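Long-range contact in MgGH51 (Meripilus giganteus, PDB 6ZQ0), which probably removes terminal alpha-L-arabinofuranosyl units from arabinose-containing polysaccharides as a family GH51 alpha-L-arabinofuranosidase: residues A[225-230]-A[269-274]. Numbering follows the deposited sequence.
Sequences FRFPGG and LGLLEY. With LXE ([(1~{S},2~{S},3~{S},4~{S})-2-(hydroxymethyl)-3,4-bis(oxidanyl)cyclopentyl]azanium), chain G.
Phe227 and Tyr274 meet where a strand of the (beta/alpha)8 barrel, the catalytic fold of family GH51, is covered by the first turn of helix 271-281. This helix leads into the neighbouring parallel strand 284-289, completing a beta-alpha-beta crossover. The two side chains run antiparallel and overlap side by side, and CD2 of Phe227 lies over the centre of one face of the Tyr274 ring, 3.6 Å from Tyr274 CG. The ring planes are inclined by 38°. On the opposite face, CG of Leu269, the residue just before the helix N-cap, lies above the rim of the tyrosine ring. The bond from the Tyr274 backbone to CB points at the strand, and with CG anti to the carbonyl carbon (chi1 -79°) the ring is laid against Phe227. Phe225, two residues before Phe227, points to the same side and meets the tyrosine rim to rim, CE1 to Tyr274 CD1 at 3.7 Å; a broad, flat ring at 274 can thus reach both phenylalanines. Flat, apolar phenylalanines suit these buried positions, where Phe278, one helical turn after Tyr274, meets both of them. Were Tyr274 an alanine, a gap would probably open between Phe227 and Leu269, and Phe225 would lose its contact with CD1. Between these phenylalanines, Arg226 extends away from the helix and forms salt bridges with Glu347, Glu429 and Asp398; Glu429 also hydrogen-bonds the cyclopentyl ligand. At the helix start, Glu273 folds back so that OE1 accepts the N-H of N-cap Gly270 at 2.8 Å, while OE2 pairs with Arg254. Glycine suits that cap, because a CB there would be crowded by OE1. Leu271 adds an apolar methyl: its CD1 sits at the edge of the Phe227 ring, 3.8 Å from CE2.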
# COMPACT_ATOMS: atom_id res chain seq x y z
N PHE A 225 -6.32 6.95 -2.17
CA PHE A 225 -5.51 6.01 -1.40
C PHE A 225 -6.19 5.80 -0.05
O PHE A 225 -6.28 6.74 0.76
CB PHE A 225 -4.12 6.57 -1.30
CG PHE A 225 -3.05 5.64 -0.80
CD1 PHE A 225 -2.90 5.48 0.56
CD2 PHE A 225 -2.20 4.99 -1.69
CE1 PHE A 225 -1.88 4.68 1.05
CE2 PHE A 225 -1.15 4.22 -1.19
CZ PHE A 225 -0.99 4.10 0.18
N ARG A 226 -6.76 4.64 0.12
CA ARG A 226 -7.42 4.25 1.40
C ARG A 226 -6.34 3.69 2.32
O ARG A 226 -5.57 2.83 1.88
CB ARG A 226 -8.43 3.12 1.14
CG ARG A 226 -9.24 2.72 2.37
CD ARG A 226 -9.89 1.36 2.15
NE ARG A 226 -10.57 0.93 3.37
CZ ARG A 226 -10.74 -0.35 3.70
NH1 ARG A 226 -10.34 -1.29 2.88
NH2 ARG A 226 -11.28 -0.68 4.86
N PHE A 227 -6.28 4.17 3.54
CA PHE A 227 -5.19 3.81 4.47
C PHE A 227 -5.62 4.23 5.88
O PHE A 227 -6.51 5.07 6.04
CB PHE A 227 -3.91 4.54 4.02
CG PHE A 227 -3.83 5.94 4.53
CD1 PHE A 227 -4.62 6.93 3.97
CD2 PHE A 227 -3.00 6.29 5.56
CE1 PHE A 227 -4.62 8.21 4.47
CE2 PHE A 227 -2.95 7.59 6.03
CZ PHE A 227 -3.80 8.54 5.52
N PRO A 228 -4.93 3.80 6.95
CA PRO A 228 -3.86 2.80 6.91
C PRO A 228 -4.30 1.34 7.04
O PRO A 228 -3.45 0.49 7.20
CB PRO A 228 -3.04 3.21 8.12
CG PRO A 228 -4.11 3.62 9.14
CD PRO A 228 -5.05 4.43 8.28
N GLY A 229 -5.60 1.06 6.97
CA GLY A 229 -6.09 -0.32 6.81
C GLY A 229 -7.60 -0.31 6.84
O GLY A 229 -8.18 0.74 7.08
N GLY A 230 -8.22 -1.47 6.60
CA GLY A 230 -7.55 -2.74 6.68
C GLY A 230 -7.33 -3.22 8.11
O GLY A 230 -7.32 -2.43 9.08
N LEU A 269 6.90 4.67 7.79
CA LEU A 269 5.84 5.08 6.82
C LEU A 269 4.68 5.55 7.69
O LEU A 269 3.87 4.71 8.14
CB LEU A 269 5.47 3.89 5.92
CG LEU A 269 4.31 4.16 4.98
CD1 LEU A 269 4.64 5.37 4.13
CD2 LEU A 269 4.01 2.94 4.12
N GLY A 270 4.66 6.84 8.02
CA GLY A 270 3.70 7.40 8.99
C GLY A 270 2.79 8.40 8.30
O GLY A 270 2.84 8.56 7.04
N LEU A 271 1.96 9.07 9.09
CA LEU A 271 0.87 9.84 8.50
C LEU A 271 1.42 10.89 7.54
O LEU A 271 0.79 11.09 6.51
CB LEU A 271 0.08 10.47 9.63
CG LEU A 271 -1.14 11.28 9.22
CD1 LEU A 271 -2.00 10.53 8.23
CD2 LEU A 271 -1.97 11.65 10.45
N LEU A 272 2.48 11.63 7.92
CA LEU A 272 2.98 12.70 7.03
C LEU A 272 3.56 12.10 5.75
O LEU A 272 3.27 12.69 4.69
CB LEU A 272 4.04 13.58 7.71
CG LEU A 272 4.36 14.84 6.92
CD1 LEU A 272 3.15 15.76 6.74
CD2 LEU A 272 5.48 15.65 7.58
N GLU A 273 4.26 10.95 5.81
CA GLU A 273 4.81 10.34 4.58
C GLU A 273 3.65 9.92 3.66
O GLU A 273 3.76 10.10 2.46
CB GLU A 273 5.69 9.13 4.90
CG GLU A 273 6.97 9.55 5.62
CD GLU A 273 6.87 9.82 7.10
OE1 GLU A 273 5.89 9.35 7.72
OE2 GLU A 273 7.76 10.51 7.62
N TYR A 274 2.57 9.38 4.21
CA TYR A 274 1.37 9.04 3.41
C TYR A 274 0.87 10.29 2.70
O TYR A 274 0.69 10.31 1.48
CB TYR A 274 0.25 8.46 4.28
CG TYR A 274 0.39 7.01 4.67
CD1 TYR A 274 0.35 6.00 3.73
CD2 TYR A 274 0.55 6.64 5.99
CE1 TYR A 274 0.41 4.67 4.09
CE2 TYR A 274 0.63 5.31 6.37
CZ TYR A 274 0.60 4.32 5.41
OH TYR A 274 0.61 3.00 5.79
C1' LXE G . -9.97 -7.44 4.45
C2' LXE G . -9.18 -6.74 5.52
O2' LXE G . -9.60 -5.42 5.88
C3' LXE G . -7.75 -6.70 4.98
O3' LXE G . -6.81 -6.37 6.04
C4' LXE G . -7.60 -8.07 4.30
C5' LXE G . -6.65 -8.19 3.08
O5' LXE G . -6.94 -7.26 2.03
C6' LXE G . -9.03 -8.45 3.90
N1' LXE G . -9.49 -9.75 4.40